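Local coordinates for protein pyruvate kinase (Toxoplasma gondii, PDB 3GG8) that probably catalyses the last step of glycolysis, transferring the phosphoryl group of phosphoenolpyruvate to ADP to give pyruvate and ATP, at residues V333-L346 and T359-C373. Numbering follows the deposited sequence.
Sequences VANAVLDGTDCVML and TVETMARICYEAETC
Met363 is the large bump of this contact, and the hollow that takes it is lined by Val333, Val344 and Leu346. Its CG leaves anti to the backbone N (chi1 -156°), and a bend at chi3 (68°) brings the methyl CE up to Leu346, the two side chains meeting tip to tip with CE 3.4 Å from Leu346 CG, tighter than usual for carbon atoms. Val344 slides past the thioether in the opposite direction, its CG2 lying 3.5 Å from Met363 CE and also touching Cys367 SG. Beyond, Thr359 CG2 and Val360 CG2 close round the methyls of Leu346. Strand 343-346 is the eighth of the parallel barrel, followed by helix 356-371 on its outer side, so the strand and its own helix of the (beta/alpha)8 fold pack here, and helix 327-339, which precedes the strand, packs against the same helix. The axes of segments 333-339 and 359-371 cross at -48° and approach to 8.6 Å, with two alanines facing each other: Ala370 CB sits 3.8 Å from Ala334 CB and 3.6 Å from Ala334 O. Val337 fills the hollow between Cys367, Ala370 and Glu371, CG1 against Ala370 CB and Glu371 CG, CG2 against Cys367 SG. Ile366 CG2 fits between Val333 CG1 and Ala334 CB, with Phe292 of the second subunit packing on Ala334. At the far end Leu338 CD2 drops onto Cys373 CB, 3.5 Å away, just before a Schellman motif at Gly340 ends helix 327-339.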
ATOM      1  N   VAL C 333      22.100 -16.003  17.871  1.00 34.27           N
ATOM      2  CA  VAL C 333      20.934 -15.865  18.767  1.00 34.08           C
ATOM      3  C   VAL C 333      20.057 -14.681  18.358  1.00 34.45           C
ATOM      4  O   VAL C 333      18.827 -14.799  18.301  1.00 35.14           O
ATOM      5  CB  VAL C 333      21.370 -15.703  20.238  1.00 34.28           C
ATOM      6  CG1 VAL C 333      20.191 -15.282  21.132  1.00 33.78           C
ATOM      7  CG2 VAL C 333      21.997 -16.972  20.742  1.00 32.26           C
ATOM      8  N   ALA C 334      20.696 -13.558  18.052  1.00 33.86           N
ATOM      9  CA  ALA C 334      19.998 -12.350  17.624  1.00 34.15           C
ATOM     10  C   ALA C 334      19.193 -12.564  16.333  1.00 34.09           C
ATOM     11  O   ALA C 334      18.049 -12.108  16.213  1.00 33.72           O
ATOM     12  CB  ALA C 334      20.989 -11.214  17.445  1.00 33.72           C
ATOM     13  N   ASN C 335      19.807 -13.255  15.372  1.00 34.28           N
ATOM     14  CA  ASN C 335      19.111 -13.534  14.132  0.50 34.25           C
ATOM     15  C   ASN C 335      17.889 -14.440  14.315  1.00 34.36           C
ATOM     16  O   ASN C 335      16.916 -14.263  13.608  1.00 35.46           O
ATOM     17  CB  ASN C 335      20.066 -13.961  13.010  0.50 33.84           C
ATOM     18  CG  ASN C 335      20.735 -12.754  12.330  0.50 34.09           C
ATOM     19  OD1 ASN C 335      20.088 -11.996  11.593  0.50 32.48           O
ATOM     20  ND2 ASN C 335      22.025 -12.561  12.595  0.50 33.37           N
ATOM     21  N   ALA C 336      17.916 -15.364  15.272  1.00 34.45           N
ATOM     22  CA  ALA C 336      16.741 -16.198  15.562  1.00 34.51           C
ATOM     23  C   ALA C 336      15.579 -15.324  16.040  1.00 34.84           C
ATOM     24  O   ALA C 336      14.441 -15.509  15.595  1.00 34.46           O
ATOM     25  CB  ALA C 336      17.058 -17.276  16.604  1.00 34.04           C
ATOM     26  N   VAL C 337      15.883 -14.374  16.938  1.00 34.70           N
ATOM     27  CA  VAL C 337      14.913 -13.365  17.399  1.00 34.14           C
ATOM     28  C   VAL C 337      14.354 -12.566  16.212  1.00 34.82           C
ATOM     29  O   VAL C 337      13.141 -12.366  16.100  1.00 33.47           O
ATOM     30  CB  VAL C 337      15.520 -12.425  18.486  1.00 34.11           C
ATOM     31  CG1 VAL C 337      14.561 -11.296  18.848  1.00 33.20           C
ATOM     32  CG2 VAL C 337      15.904 -13.224  19.740  1.00 32.93           C
ATOM     33  N   LEU C 338      15.246 -12.151  15.309  1.00 35.70           N
ATOM     34  CA  LEU C 338      14.846 -11.366  14.151  1.00 36.91           C
ATOM     35  C   LEU C 338      14.103 -12.183  13.106  1.00 37.42           C
ATOM     36  O   LEU C 338      13.323 -11.637  12.338  1.00 38.16           O
ATOM     37  CB  LEU C 338      16.046 -10.652  13.526  1.00 37.22           C
ATOM     38  CG  LEU C 338      16.537  -9.469  14.358  1.00 37.38           C
ATOM     39  CD1 LEU C 338      17.939  -9.114  13.949  1.00 37.68           C
ATOM     40  CD2 LEU C 338      15.593  -8.290  14.203  1.00 37.65           C
ATOM     41  N   ASP C 339      14.368 -13.484  13.069  1.00 37.79           N
ATOM     42  CA  ASP C 339      13.627 -14.423  12.236  1.00 37.66           C
ATOM     43  C   ASP C 339      12.181 -14.489  12.743  1.00 37.42           C
ATOM     44  O   ASP C 339      11.265 -14.771  11.973  1.00 37.24           O
ATOM     45  CB  ASP C 339      14.231 -15.833  12.345  1.00 37.69           C
ATOM     46  CG  ASP C 339      15.398 -16.074  11.387  1.00 38.87           C
ATOM     47  OD1 ASP C 339      15.842 -15.115  10.698  1.00 36.48           O
ATOM     48  OD2 ASP C 339      15.856 -17.250  11.337  1.00 36.86           O
ATOM     49  N   GLY C 340      12.006 -14.272  14.049  1.00 36.86           N
ATOM     50  CA  GLY C 340      10.683 -14.210  14.666  1.00 35.97           C
ATOM     51  C   GLY C 340      10.432 -15.224  15.764  1.00 35.56           C
ATOM     52  O   GLY C 340       9.286 -15.504  16.097  1.00 36.09           O
ATOM     53  N   THR C 341      11.493 -15.759  16.351  1.00 35.15           N
ATOM     54  CA  THR C 341      11.353 -16.856  17.312  1.00 35.07           C
ATOM     55  C   THR C 341      10.641 -16.435  18.602  1.00 35.05           C
ATOM     56  O   THR C 341      10.826 -15.318  19.073  1.00 34.59           O
ATOM     57  CB  THR C 341      12.733 -17.521  17.646  1.00 35.03           C
ATOM     58  OG1 THR C 341      12.510 -18.819  18.223  1.00 34.78           O
ATOM     59  CG2 THR C 341      13.546 -16.652  18.613  1.00 33.84           C
ATOM     60  N   ASP C 342       9.835 -17.339  19.159  1.00 35.07           N
ATOM     61  CA  ASP C 342       9.155 -17.080  20.415  1.00 35.42           C
ATOM     62  C   ASP C 342      10.100 -17.303  21.563  1.00 35.88           C
ATOM     63  O   ASP C 342      10.114 -16.505  22.511  1.00 36.42           O
ATOM     64  CB  ASP C 342       7.916 -17.968  20.579  1.00 35.54           C
ATOM     65  CG  ASP C 342       6.764 -17.524  19.691  1.00 37.51           C
ATOM     66  OD1 ASP C 342       5.994 -16.628  20.105  1.00 39.67           O
ATOM     67  OD2 ASP C 342       6.638 -18.060  18.568  1.00 38.51           O
ATOM     68  N   CYS C 343      10.872 -18.401  21.473  1.00 35.56           N
ATOM     69  CA  CYS C 343      11.836 -18.816  22.494  1.00 34.56           C
ATOM     70  C   CYS C 343      13.229 -19.070  21.935  1.00 34.39           C
ATOM     71  O   CYS C 343      13.407 -19.483  20.784  1.00 33.21           O
ATOM     72  CB  CYS C 343      11.386 -20.091  23.209  1.00 35.22           C
ATOM     73  SG  CYS C 343       9.716 -20.063  23.898  1.00 35.68           S
ATOM     74  N   VAL C 344      14.216 -18.808  22.785  1.00 34.38           N
ATOM     75  CA  VAL C 344      15.595 -19.220  22.562  1.00 34.17           C
ATOM     76  C   VAL C 344      15.965 -20.185  23.698  1.00 33.84           C
ATOM     77  O   VAL C 344      15.523 -20.010  24.838  1.00 33.96           O
ATOM     78  CB  VAL C 344      16.548 -18.000  22.476  1.00 34.40           C
ATOM     79  CG1 VAL C 344      16.418 -17.317  21.116  1.00 33.50           C
ATOM     80  CG2 VAL C 344      16.264 -17.002  23.610  1.00 36.16           C
ATOM     81  N   MET C 345      16.737 -21.222  23.383  1.00 33.33           N
ATOM     82  CA  MET C 345      16.972 -22.289  24.344  1.00 33.45           C
ATOM     83  C   MET C 345      18.441 -22.507  24.638  1.00 33.35           C
ATOM     84  O   MET C 345      19.273 -22.520  23.716  1.00 33.49           O
ATOM     85  CB  MET C 345      16.345 -23.597  23.872  1.00 33.08           C
ATOM     86  CG  MET C 345      16.420 -24.715  24.897  1.00 33.02           C
ATOM     87  SD  MET C 345      15.648 -26.195  24.248  1.00 34.08           S
ATOM     88  CE  MET C 345      17.060 -27.172  23.782  1.00 31.33           C
ATOM     89  N   LEU C 346      18.731 -22.643  25.935  1.00 33.12           N
ATOM     90  CA  LEU C 346      20.039 -23.025  26.433  1.00 33.68           C
ATOM     91  C   LEU C 346      20.036 -24.507  26.784  1.00 34.48           C
ATOM     92  O   LEU C 346      19.076 -25.038  27.400  1.00 34.18           O
ATOM     93  CB  LEU C 346      20.451 -22.162  27.636  1.00 33.19           C
ATOM     94  CG  LEU C 346      20.623 -20.655  27.312  1.00 32.71           C
ATOM     95  CD1 LEU C 346      20.735 -19.781  28.576  1.00 30.69           C
ATOM     96  CD2 LEU C 346      21.790 -20.373  26.340  1.00 28.64           C
ATOM     97  N   THR C 359      25.115 -16.977  31.702  1.00 33.70           N
ATOM     98  CA  THR C 359      24.657 -17.330  30.369  1.00 33.75           C
ATOM     99  C   THR C 359      23.209 -16.855  30.153  1.00 34.02           C
ATOM    100  O   THR C 359      22.876 -16.359  29.077  1.00 34.37           O
ATOM    101  CB  THR C 359      24.822 -18.844  30.063  1.00 33.67           C
ATOM    102  OG1 THR C 359      26.165 -19.252  30.361  1.00 32.63           O
ATOM    103  CG2 THR C 359      24.541 -19.138  28.587  1.00 33.24           C
ATOM    104  N   VAL C 360      22.364 -16.985  31.176  1.00 33.45           N
ATOM    105  CA  VAL C 360      20.969 -16.541  31.062  1.00 33.42           C
ATOM    106  C   VAL C 360      20.866 -15.023  30.934  1.00 33.48           C
ATOM    107  O   VAL C 360      20.068 -14.518  30.145  1.00 33.60           O
ATOM    108  CB  VAL C 360      20.073 -17.012  32.245  1.00 32.95           C
ATOM    109  CG1 VAL C 360      18.659 -16.501  32.082  1.00 32.50           C
ATOM    110  CG2 VAL C 360      20.053 -18.503  32.346  1.00 32.44           C
ATOM    111  N   GLU C 361      21.658 -14.298  31.716  1.00 33.72           N
ATOM    112  CA  GLU C 361      21.705 -12.835  31.611  1.00 34.27           C
ATOM    113  C   GLU C 361      22.177 -12.395  30.227  1.00 34.18           C
ATOM    114  O   GLU C 361      21.674 -11.414  29.674  1.00 34.88           O
ATOM    115  CB  GLU C 361      22.651 -12.226  32.659  1.00 34.16           C
ATOM    116  CG  GLU C 361      22.472 -12.729  34.085  1.00 35.36           C
ATOM    117  CD  GLU C 361      23.297 -11.936  35.091  1.00 35.26           C
ATOM    118  OE1 GLU C 361      22.732 -11.549  36.147  1.00 37.18           O
ATOM    119  OE2 GLU C 361      24.498 -11.697  34.833  1.00 34.44           O
ATOM    120  N   THR C 362      23.161 -13.104  29.691  1.00 34.13           N
ATOM    121  CA  THR C 362      23.763 -12.772  28.400  1.00 34.47           C
ATOM    122  C   THR C 362      22.750 -12.946  27.265  1.00 35.32           C
ATOM    123  O   THR C 362      22.630 -12.080  26.386  1.00 36.11           O
ATOM    124  CB  THR C 362      25.052 -13.600  28.161  1.00 34.08           C
ATOM    125  OG1 THR C 362      25.969 -13.336  29.227  1.00 32.49           O
ATOM    126  CG2 THR C 362      25.710 -13.276  26.829  1.00 33.31           C
ATOM    127  N   MET C 363      22.006 -14.038  27.297  1.00 35.34           N
ATOM    128  CA  MET C 363      20.984 -14.252  26.289  1.00 36.38           C
ATOM    129  C   MET C 363      19.849 -13.249  26.389  1.00 35.57           C
ATOM    130  O   MET C 363      19.280 -12.891  25.371  1.00 35.71           O
ATOM    131  CB  MET C 363      20.423 -15.681  26.326  1.00 35.91           C
ATOM    132  CG  MET C 363      19.837 -16.070  24.958  1.00 36.21           C
ATOM    133  SD  MET C 363      19.838 -17.834  24.665  1.00 40.19           S
ATOM    134  CE  MET C 363      18.621 -18.287  25.887  1.00 34.31           C
ATOM    135  N   ALA C 364      19.495 -12.840  27.610  1.00 35.71           N
ATOM    136  CA  ALA C 364      18.502 -11.778  27.841  1.00 35.15           C
ATOM    137  C   ALA C 364      18.987 -10.474  27.229  1.00 35.37           C
ATOM    138  O   ALA C 364      18.209  -9.743  26.620  1.00 35.70           O
ATOM    139  CB  ALA C 364      18.255 -11.595  29.323  1.00 34.91           C
ATOM    140  N   ARG C 365      20.280 -10.192  27.390  1.00 35.39           N
ATOM    141  CA  ARG C 365      20.908  -9.009  26.795  1.00 35.63           C
ATOM    142  C   ARG C 365      20.897  -9.075  25.269  1.00 34.78           C
ATOM    143  O   ARG C 365      20.559  -8.099  24.634  1.00 34.53           O
ATOM    144  CB  ARG C 365      22.345  -8.836  27.285  1.00 35.61           C
ATOM    145  CG  ARG C 365      22.494  -8.182  28.647  1.00 36.88           C
ATOM    146  CD  ARG C 365      23.970  -7.939  28.960  1.00 38.24           C
ATOM    147  NE  ARG C 365      24.547  -8.992  29.806  1.00 44.95           N
ATOM    148  CZ  ARG C 365      24.564  -8.955  31.143  1.00 46.79           C
ATOM    149  NH1 ARG C 365      25.110  -9.956  31.834  1.00 47.51           N
ATOM    150  NH2 ARG C 365      24.041  -7.915  31.794  1.00 47.77           N
ATOM    151  N   ILE C 366      21.255 -10.227  24.694  1.00 34.53           N
ATOM    152  CA  ILE C 366      21.279 -10.391  23.228  1.00 34.24           C
ATOM    153  C   ILE C 366      19.864 -10.289  22.662  1.00 33.46           C
ATOM    154  O   ILE C 366      19.664  -9.715  21.606  1.00 32.84           O
ATOM    155  CB  ILE C 366      21.886 -11.731  22.771  1.00 34.21           C
ATOM    156  CG1 ILE C 366      23.350 -11.850  23.180  1.00 33.77           C
ATOM    157  CG2 ILE C 366      21.782 -11.884  21.249  1.00 34.50           C
ATOM    158  CD1 ILE C 366      23.832 -13.302  23.228  1.00 32.23           C
ATOM    159  N   CYS C 367      18.893 -10.839  23.388  1.00 32.96           N
ATOM    160  CA  CYS C 367      17.490 -10.731  22.991  1.00 32.54           C
ATOM    161  C   CYS C 367      17.079  -9.274  22.954  1.00 31.60           C
ATOM    162  O   CYS C 367      16.535  -8.806  21.955  1.00 31.25           O
ATOM    163  CB  CYS C 367      16.582 -11.505  23.940  1.00 32.69           C
ATOM    164  SG  CYS C 367      16.612 -13.294  23.634  1.00 35.71           S
ATOM    165  N   TYR C 368      17.369  -8.551  24.034  1.00 30.71           N
ATOM    166  CA  TYR C 368      17.013  -7.153  24.106  1.00 30.09           C
ATOM    167  C   TYR C 368      17.564  -6.379  22.922  1.00 29.95           C
ATOM    168  O   TYR C 368      16.823  -5.606  22.322  1.00 30.24           O
ATOM    169  CB  TYR C 368      17.447  -6.501  25.429  1.00 30.09           C
ATOM    170  CG  TYR C 368      17.034  -5.048  25.516  1.00 29.83           C
ATOM    171  CD1 TYR C 368      17.890  -4.031  25.064  1.00 30.57           C
ATOM    172  CD2 TYR C 368      15.778  -4.685  26.004  1.00 29.42           C
ATOM    173  CE1 TYR C 368      17.513  -2.679  25.121  1.00 29.96           C
ATOM    174  CE2 TYR C 368      15.387  -3.325  26.065  1.00 29.69           C
ATOM    175  CZ  TYR C 368      16.265  -2.340  25.619  1.00 29.77           C
ATOM    176  OH  TYR C 368      15.900  -1.014  25.684  1.00 31.05           O
ATOM    177  N   GLU C 369      18.840  -6.580  22.586  1.00 29.82           N
ATOM    178  CA  GLU C 369      19.488  -5.812  21.501  1.00 30.14           C
ATOM    179  C   GLU C 369      18.916  -6.129  20.131  1.00 30.27           C
ATOM    180  O   GLU C 369      18.846  -5.254  19.274  1.00 30.18           O
ATOM    181  CB  GLU C 369      20.989  -6.065  21.460  1.00 29.99           C
ATOM    182  CG  GLU C 369      21.710  -5.702  22.716  1.00 30.93           C
ATOM    183  CD  GLU C 369      21.952  -4.208  22.871  1.00 32.30           C
ATOM    184  OE1 GLU C 369      21.507  -3.393  22.032  1.00 32.83           O
ATOM    185  OE2 GLU C 369      22.614  -3.848  23.854  1.00 33.02           O
ATOM    186  N   ALA C 370      18.545  -7.394  19.917  1.00 30.94           N
ATOM    187  CA  ALA C 370      17.948  -7.832  18.652  1.00 31.38           C
ATOM    188  C   ALA C 370      16.582  -7.200  18.502  1.00 31.66           C
ATOM    189  O   ALA C 370      16.210  -6.762  17.428  1.00 31.94           O
ATOM    190  CB  ALA C 370      17.832  -9.360  18.600  1.00 31.68           C
ATOM    191  N   GLU C 371      15.840  -7.156  19.599  1.00 32.56           N
ATOM    192  CA  GLU C 371      14.513  -6.565  19.624  1.00 33.11           C
ATOM    193  C   GLU C 371      14.557  -5.057  19.351  1.00 33.78           C
ATOM    194  O   GLU C 371      13.575  -4.475  18.903  1.00 33.98           O
ATOM    195  CB  GLU C 371      13.822  -6.899  20.942  1.00 32.75           C
ATOM    196  CG  GLU C 371      13.323  -8.342  20.982  1.00 32.25           C
ATOM    197  CD  GLU C 371      13.085  -8.857  22.382  1.00 31.97           C
ATOM    198  OE1 GLU C 371      13.041 -10.098  22.565  1.00 32.09           O
ATOM    199  OE2 GLU C 371      12.934  -8.024  23.294  1.00 32.05           O
ATOM    200  N   THR C 372      15.710  -4.444  19.614  1.00 34.91           N
ATOM    201  CA  THR C 372      16.048  -3.081  19.139  1.00 35.97           C
ATOM    202  C   THR C 372      15.876  -2.938  17.622  1.00 36.68           C
ATOM    203  O   THR C 372      15.451  -1.893  17.133  1.00 36.69           O
ATOM    204  CB  THR C 372      17.504  -2.728  19.561  1.00 35.74           C
ATOM    205  OG1 THR C 372      17.480  -2.009  20.795  1.00 36.65           O
ATOM    206  CG2 THR C 372      18.249  -1.929  18.520  1.00 36.72           C
ATOM    207  N   CYS C 373      16.202  -4.000  16.886  1.00 37.92           N
ATOM    208  CA  CYS C 373      16.145  -3.998  15.420  1.00 39.01           C
ATOM    209  C   CYS C 373      14.748  -4.168  14.837  1.00 39.36           C
ATOM    210  O   CYS C 373      14.536  -3.884  13.658  1.00 39.33           O
ATOM    211  CB  CYS C 373      17.014  -5.123  14.869  1.00 39.16           C
ATOM    212  SG  CYS C 373      18.685  -4.678  14.607  1.00 41.01           S
TER